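Catabolite control protein A (Lactococcus lactis, PDB 2O20) probably acts as a global transcriptional regulator of carbon catabolite repression and activation, binding DNA as a member of the LacI family. Local coordinates at residues 123-128 with 148-153; 156-161 with 315-320; 167-172 with 202-207. The protein carries 1 engineered substitution. All blocks are in the same frame, centred on the assembly; numbering follows the deposited sequence.

Contact 1 of 3, residues 123-128 with 148-153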
# COMPACT_ATOMS: atom_id res chain seq x y z
N ILE D 123 -13.92 17.95 7.19
CA ILE D 123 -13.72 16.89 6.19
C ILE D 123 -12.42 17.12 5.40
O ILE D 123 -12.16 18.22 4.93
CB ILE D 123 -14.96 16.82 5.19
CG1 ILE D 123 -16.20 16.35 5.94
CG2 ILE D 123 -14.72 15.87 4.04
CD1 ILE D 123 -17.52 16.62 5.25
N VAL D 124 -11.63 16.07 5.25
CA VAL D 124 -10.54 16.03 4.28
C VAL D 124 -10.98 15.12 3.13
O VAL D 124 -11.35 13.98 3.35
CB VAL D 124 -9.25 15.45 4.89
CG1 VAL D 124 -8.12 15.40 3.84
CG2 VAL D 124 -8.82 16.24 6.14
N TYR D 125 -10.94 15.67 1.91
CA TYR D 125 -11.32 14.92 0.71
C TYR D 125 -10.13 14.62 -0.18
O TYR D 125 -9.35 15.51 -0.51
CB TYR D 125 -12.32 15.72 -0.11
CG TYR D 125 -12.70 15.05 -1.42
CD1 TYR D 125 -13.76 14.16 -1.48
CD2 TYR D 125 -11.96 15.28 -2.58
CE1 TYR D 125 -14.09 13.52 -2.67
CE2 TYR D 125 -12.29 14.64 -3.79
CZ TYR D 125 -13.34 13.77 -3.83
OH TYR D 125 -13.67 13.15 -5.04
N MET D 126 -10.06 13.36 -0.61
CA MET D 126 -9.08 12.88 -1.56
C MET D 126 -9.86 12.08 -2.60
O MET D 126 -10.84 11.42 -2.26
CB MET D 126 -8.07 11.96 -0.87
CG MET D 126 -6.95 12.63 -0.09
SD MET D 126 -6.08 11.38 0.92
CE MET D 126 -7.03 11.48 2.41
N GLY D 127 -9.45 12.15 -3.85
CA GLY D 127 -10.14 11.45 -4.94
C GLY D 127 -9.87 12.18 -6.25
O GLY D 127 -9.26 13.24 -6.25
N SER D 128 -10.33 11.62 -7.36
CA SER D 128 -9.95 12.14 -8.67
C SER D 128 -10.40 13.59 -8.85
O SER D 128 -9.65 14.40 -9.40
CB SER D 128 -10.50 11.26 -9.79
OG SER D 128 -11.89 11.02 -9.63
N VAL D 148 -7.14 17.48 -0.92
CA VAL D 148 -5.72 17.12 -1.07
C VAL D 148 -5.52 16.29 -2.35
O VAL D 148 -6.21 15.28 -2.55
CB VAL D 148 -5.18 16.32 0.15
CG1 VAL D 148 -3.64 16.21 0.07
CG2 VAL D 148 -5.64 16.94 1.50
N GLY D 149 -4.62 16.74 -3.22
CA GLY D 149 -4.34 16.05 -4.48
C GLY D 149 -5.32 16.37 -5.58
O GLY D 149 -5.24 15.79 -6.68
N THR D 150 -6.26 17.27 -5.31
CA THR D 150 -7.16 17.78 -6.35
C THR D 150 -7.45 19.25 -6.13
O THR D 150 -7.21 19.80 -5.04
CB THR D 150 -8.46 16.92 -6.47
OG1 THR D 150 -9.16 17.25 -7.69
CG2 THR D 150 -9.35 17.08 -5.24
N ILE D 151 -7.90 19.90 -7.21
CA ILE D 151 -8.10 21.35 -7.25
C ILE D 151 -9.53 21.65 -7.69
O ILE D 151 -10.01 21.10 -8.69
CB ILE D 151 -7.13 22.02 -8.23
CG1 ILE D 151 -5.67 21.67 -7.90
CG2 ILE D 151 -7.33 23.53 -8.23
CD1 ILE D 151 -4.69 21.98 -9.02
N ASP D 152 -10.21 22.51 -6.92
CA ASP D 152 -11.54 23.02 -7.27
C ASP D 152 -11.38 24.04 -8.42
O ASP D 152 -10.57 24.96 -8.33
CB ASP D 152 -12.17 23.68 -6.02
CG ASP D 152 -13.53 24.34 -6.29
OD1 ASP D 152 -14.28 23.87 -7.18
OD2 ASP D 152 -13.86 25.33 -5.58
N GLY D 153 -12.18 23.88 -9.47
CA GLY D 153 -12.18 24.80 -10.63
C GLY D 153 -12.45 26.26 -10.30
O GLY D 153 -11.81 27.17 -10.85
O HOH W 1 -6.92 13.45 -4.29
O HOH W 2 -6.76 13.91 -8.13

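Contact 2 of 3, residues 156-161 with 315-320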
# COMPACT_ATOMS: atom_id res chain seq x y z
N GLU D 156 -12.40 28.23 -4.82
CA GLU D 156 -12.89 28.74 -3.53
C GLU D 156 -12.63 27.73 -2.39
O GLU D 156 -12.31 28.11 -1.27
CB GLU D 156 -14.37 29.16 -3.62
CG GLU D 156 -15.44 28.03 -3.56
CD GLU D 156 -16.07 27.70 -4.90
OE1 GLU D 156 -16.46 28.65 -5.62
OE2 GLU D 156 -16.21 26.49 -5.22
N ILE D 157 -12.74 26.44 -2.69
CA ILE D 157 -12.58 25.40 -1.67
C ILE D 157 -11.09 25.26 -1.35
O ILE D 157 -10.28 25.14 -2.26
CB ILE D 157 -13.16 24.06 -2.13
CG1 ILE D 157 -14.64 24.22 -2.50
CG2 ILE D 157 -13.00 22.99 -1.04
CD1 ILE D 157 -15.21 23.04 -3.24
N PRO D 158 -10.72 25.31 -0.05
CA PRO D 158 -9.31 25.08 0.31
C PRO D 158 -8.70 23.80 -0.27
O PRO D 158 -9.37 22.77 -0.36
CB PRO D 158 -9.35 25.07 1.84
CG PRO D 158 -10.53 25.93 2.18
CD PRO D 158 -11.55 25.60 1.14
N SER D 159 -7.43 23.86 -0.65
CA SER D 159 -6.73 22.71 -1.24
C SER D 159 -5.21 22.74 -1.00
O SER D 159 -4.63 23.80 -0.78
CB SER D 159 -7.03 22.60 -2.74
OG SER D 159 -6.28 23.51 -3.53
N VAL D 160 -4.62 21.57 -0.98
CA VAL D 160 -3.17 21.40 -0.87
C VAL D 160 -2.70 20.43 -1.98
O VAL D 160 -3.18 19.29 -2.07
CB VAL D 160 -2.76 20.88 0.50
CG1 VAL D 160 -1.20 20.92 0.66
CG2 VAL D 160 -3.42 21.71 1.58
N ASN D 161 -1.72 20.89 -2.77
CA ASN D 161 -1.27 20.19 -3.96
C ASN D 161 0.20 20.53 -4.23
O ASN D 161 0.73 21.46 -3.61
CB ASN D 161 -2.11 20.60 -5.20
CG ASN D 161 -3.54 20.12 -5.15
OD1 ASN D 161 -3.86 18.99 -5.55
ND2 ASN D 161 -4.42 20.99 -4.69
N GLU D 315 -5.97 33.41 5.51
CA GLU D 315 -5.44 34.11 4.34
C GLU D 315 -5.37 33.26 3.06
O GLU D 315 -6.17 33.43 2.13
CB GLU D 315 -4.04 34.69 4.68
CG GLU D 315 -3.35 34.22 6.03
CD GLU D 315 -3.09 32.71 6.15
OE1 GLU D 315 -3.05 32.00 5.12
OE2 GLU D 315 -2.94 32.21 7.30
N GLN D 316 -4.42 32.33 3.04
CA GLN D 316 -4.08 31.60 1.85
C GLN D 316 -4.65 30.20 1.93
O GLN D 316 -4.19 29.40 2.75
CB GLN D 316 -2.56 31.54 1.70
CG GLN D 316 -1.90 32.90 1.53
CD GLN D 316 -2.46 33.69 0.36
OE1 GLN D 316 -2.90 34.83 0.52
NE2 GLN D 316 -2.44 33.09 -0.84
N ASN D 317 -5.65 29.90 1.11
CA ASN D 317 -6.28 28.56 1.14
C ASN D 317 -6.00 27.65 -0.07
O ASN D 317 -6.41 26.50 -0.07
CB ASN D 317 -7.78 28.62 1.53
CG ASN D 317 -8.63 29.39 0.53
OD1 ASN D 317 -8.32 29.46 -0.64
ND2 ASN D 317 -9.73 29.94 1.02
N GLN D 318 -5.26 28.14 -1.07
CA GLN D 318 -4.80 27.30 -2.17
C GLN D 318 -3.28 27.11 -2.01
O GLN D 318 -2.48 27.90 -2.51
CB GLN D 318 -5.12 27.95 -3.51
CG GLN D 318 -6.55 28.42 -3.67
CD GLN D 318 -7.52 27.29 -3.65
OE1 GLN D 318 -7.43 26.37 -4.45
NE2 GLN D 318 -8.47 27.33 -2.71
N LEU D 319 -2.90 26.06 -1.29
CA LEU D 319 -1.51 25.84 -0.89
C LEU D 319 -0.78 24.91 -1.85
O LEU D 319 -1.34 23.92 -2.26
CB LEU D 319 -1.46 25.29 0.52
CG LEU D 319 -2.11 26.16 1.61
CD1 LEU D 319 -1.91 25.49 2.94
CD2 LEU D 319 -1.56 27.57 1.62
N VAL D 320 0.46 25.24 -2.19
CA VAL D 320 1.24 24.49 -3.18
C VAL D 320 2.59 24.15 -2.57
O VAL D 320 3.32 25.04 -2.12
CB VAL D 320 1.41 25.30 -4.47
CG1 VAL D 320 2.25 24.55 -5.51
CG2 VAL D 320 0.07 25.70 -5.02
O HOH W 3 -9.06 24.37 -4.81
O HOH W 4 -3.63 23.80 -3.99

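Contact 3 of 3, residues 167-172 with 202-207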
# COMPACT_ATOMS: atom_id res chain seq x y z
N ALA D 167 5.75 20.22 -12.69
CA ALA D 167 6.18 18.81 -12.67
C ALA D 167 6.05 18.14 -14.05
O ALA D 167 6.95 17.42 -14.47
CB ALA D 167 5.39 18.02 -11.60
N ALA D 168 4.94 18.37 -14.74
CA ALA D 168 4.71 17.81 -16.08
C ALA D 168 5.68 18.44 -17.12
O ALA D 168 6.18 17.74 -18.00
CB ALA D 168 3.25 18.00 -16.50
N TYR D 169 5.96 19.74 -17.01
CA TYR D 169 6.96 20.42 -17.84
C TYR D 169 8.37 19.84 -17.63
O TYR D 169 9.01 19.46 -18.60
CB TYR D 169 6.97 21.95 -17.58
CG TYR D 169 8.07 22.69 -18.31
CD1 TYR D 169 7.93 23.06 -19.65
CD2 TYR D 169 9.26 23.04 -17.65
CE1 TYR D 169 8.93 23.76 -20.32
CE2 TYR D 169 10.26 23.74 -18.29
CZ TYR D 169 10.11 24.09 -19.63
OH TYR D 169 11.11 24.78 -20.26
N GLN D 170 8.82 19.74 -16.38
CA GLN D 170 10.17 19.22 -16.06
C GLN D 170 10.31 17.73 -16.48
O GLN D 170 11.35 17.32 -16.98
CB GLN D 170 10.47 19.34 -14.57
CG GLN D 170 10.71 20.76 -14.08
CD GLN D 170 10.60 20.88 -12.57
OE1 GLN D 170 10.17 19.95 -11.90
NE2 GLN D 170 10.96 22.05 -12.04
N SER D 171 9.26 16.93 -16.27
CA SER D 171 9.26 15.52 -16.67
C SER D 171 9.41 15.35 -18.19
O SER D 171 10.23 14.54 -18.69
CB SER D 171 7.96 14.83 -16.18
OG SER D 171 7.90 14.82 -14.79
N THR D 172 8.59 16.09 -18.93
CA THR D 172 8.62 16.04 -20.40
C THR D 172 9.99 16.51 -20.93
O THR D 172 10.58 15.85 -21.77
CB THR D 172 7.46 16.85 -21.00
OG1 THR D 172 6.22 16.40 -20.42
CG2 THR D 172 7.43 16.74 -22.55
N TYR D 202 3.16 19.77 -20.24
CA TYR D 202 3.59 18.84 -21.30
C TYR D 202 3.73 19.52 -22.68
O TYR D 202 4.75 19.37 -23.36
CB TYR D 202 2.58 17.68 -21.34
CG TYR D 202 2.65 16.68 -22.50
CD1 TYR D 202 3.70 15.78 -22.63
CD2 TYR D 202 1.60 16.61 -23.41
CE1 TYR D 202 3.73 14.83 -23.68
CE2 TYR D 202 1.60 15.65 -24.44
CZ TYR D 202 2.67 14.79 -24.57
OH TYR D 202 2.65 13.90 -25.61
N GLN D 203 2.70 20.24 -23.07
CA GLN D 203 2.67 20.97 -24.33
C GLN D 203 3.70 22.09 -24.44
O GLN D 203 4.29 22.29 -25.51
CB GLN D 203 1.27 21.54 -24.57
CG GLN D 203 0.24 20.47 -24.97
CD GLN D 203 -1.18 21.00 -24.83
OE1 GLN D 203 -1.41 22.03 -24.18
NE2 GLN D 203 -2.13 20.31 -25.43
N GLU D 204 3.90 22.81 -23.34
CA GLU D 204 4.94 23.82 -23.21
C GLU D 204 6.34 23.24 -23.48
O GLU D 204 7.12 23.82 -24.23
CB GLU D 204 4.87 24.37 -21.79
CG GLU D 204 5.79 25.52 -21.44
CD GLU D 204 5.50 26.05 -20.04
OE1 GLU D 204 4.43 26.70 -19.86
OE2 GLU D 204 6.33 25.83 -19.12
N ALA D 205 6.64 22.08 -22.89
CA ALA D 205 7.92 21.41 -23.15
C ALA D 205 8.09 21.01 -24.63
O ALA D 205 9.14 21.27 -25.22
CB ALA D 205 8.09 20.20 -22.22
N LEU D 206 7.06 20.42 -25.23
CA LEU D 206 7.12 20.00 -26.65
C LEU D 206 7.37 21.21 -27.58
O LEU D 206 8.23 21.16 -28.45
CB LEU D 206 5.84 19.29 -27.09
CG LEU D 206 5.50 17.97 -26.36
CD1 LEU D 206 4.28 17.31 -26.98
CD2 LEU D 206 6.67 16.99 -26.38
N LEU D 207 6.57 22.24 -27.41
CA LEU D 207 6.70 23.52 -28.13
C LEU D 207 8.11 24.13 -28.14
O LEU D 207 8.59 24.62 -29.18
CB LEU D 207 5.77 24.52 -27.49
CG LEU D 207 4.44 24.75 -28.16
CD1 LEU D 207 3.41 25.33 -27.18
CD2 LEU D 207 4.68 25.72 -29.26

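Contact 1 of 3, residues 123-128 with 148-153
The Tyr125 ring meets Thr150 at its edge: CG2 of Thr150 lies near the ring plane, 4.1 Å from CE2 of Tyr125, while the phenol OH is hydrogen-bonded to Glu108. This contact sits at the C-terminal ends of two neighbouring strands, 122-125 and 145-148, in the parallel sheet of a periplasmic-binding-protein-like domain. The strands part here, and the last direct backbone bond between the segments runs from Val148 N to Tyr125 O (3.0 Å, 162° at the hydrogen). Beside this bond CG1 of Val124, which also touches helix 294-309, packs on CG2 of Val148 at 3.7 Å, and Met126 CG lies alongside Val148 CB under helix 76-91. Thr150 turns its OG1 anti to the backbone nitrogen (chi1 -167°), where it bonds to Glu194 and also comes within 3.4 Å of Ser128 O. Replacing Thr150 with an alanine would probably leave Glu194 without this hydroxyl partner and open a gap at the tyrosine edge. Gly127 has backbone angles that strongly favour glycine, and a CB there would run into the Tyr125 hydroxyl. Beyond the strand ends a water accepts from Gly127 N at 2.9 Å and donates to Val148 O at 2.6 Å.

Contact 2 of 3, residues 156-161 with 315-320
Leu319 lies opposite Val160 and bonds to the residues before and after it, its N giving a hydrogen bond to Ser159 O (2.9 Å) and its O receiving one from Asn161 N (3.1 Å). One step earlier Ser159 N donates to Asn317 O, 165° at the hydrogen, so three backbone bonds fix the tight part of the contact. CA-H groups of Val160 and Val320 add to it; that of Val320 lies 3.1 Å from Asn161 O. On the face bearing Val160 and Leu319 the side chains are apolar: CG2 of Val160 approaches CB of Leu319 under helix 294-309, which also covers Pro158. At the start of the contact the Pro158 ring crosses Asn317, with its CB and CG both 3.9 Å from Asn317 CB.

Strand 318-320 is the outermost strand of the six-stranded parallel sheet, and 159-161 is its inner neighbour. The chain thus returns, after more than 150 residues, to complete the edge of this LacI-family domain.

The other face, bearing Ser159, Gln318 and Asn161, is largely polar and watery. The Gln318 chain bends at chi2 (-64°), carrying its amide back to the loop before strand 159-161. There NE2 gives a hydrogen to Ile157 O at 2.9 Å, from above the carbonyl plane, with this acceptor close to the plane of the Gln318 amide. Gln318 OE1 is reached by Lys155. A water donates to both Ile157 O and Gln318 OE1 and accepts from Ser159 OG. A second water donates to Ser159 OG and Leu319 O and accepts from ND2 of Asn161, whose OD1 is bonded to Tyr164. On the same face, at the exposed end, Val320 CG1 lies 3.9 Å from Asn161 O.

Contact 3 of 3, residues 167-172 with 202-207
Ala168 opens the contact by turning its methyl toward helix 202-207, where CB lies 4.1 Å from Tyr202 N. Next comes Tyr169, at the point where the two backbones are nearest, its CA paired with that of Tyr202. With CG anti to the backbone nitrogen (chi1 175°), its ring swings across to the other helix. Glu204 OE2 stands over one face of this ring, 3.2 Å from CD1, with the carboxylate and ring planes 62° apart; CG of Glu204 also lies against CD1 and CE1. At the ring edge, near its plane, is the backbone N of Ala205, while CB of Ala205 touches CD1 at 3.8 Å. The phenol oxygen of Tyr169 is hydrogen-bonded to Glu208 and Lys173, beyond the segments.

At Thr172 the apolar packing is closest. Its CG2 meets Ala205 CB at 3.5 Å and also rests on Leu206 CD2. Its OG1 bonds to Ala168 O at 2.8 Å, on the face of that carbonyl opposite to Thr172 N, so one oxygen accepts two donors. The same hydroxyl oxygen lies at the edge of the Tyr202 ring, in its plane, 3.4 Å from CD1. Leu206 CD1 lies over one face of that ring, toward its rim, and Tyr202 OH is hydrogen-bonded to Ile183 O. No hydrogen bond joins the two segments.

The small side chains of Ala168 and Ala205, with Thr172, are consistent with the close approach of the axes, 7.8 Å at a crossing angle of -37°. Two helices running in roughly the same direction beside a parallel sheet, with strand 183-186 between them in the chain, form the helix-strand-helix alternation typical of an alpha/beta domain, here the second domain of the LacI-family sugar-binding-like core.

Contacts 1 and 2 share the six-stranded parallel sheet, their centres about 10 Å apart. They touch directly: Asn161 ND2 probably bonds to Thr150 O, and Gly149 N to Val160 O, so the loop after strand 145-148 is tied to strand 159-161. Contact 3 lies about 24 Å from either centre, beside the four-stranded sheet of the other domain, and touches neither. Along the chain contact 1 closes first; strand 159-161 then leads into helix 164-177 of contact 3, and only much later does strand 318-320 return to complete contact 2. The chain therefore crosses between the two domains, as in periplasmic-binding-protein-like folds, and the first domain includes a strand from near the C-terminus.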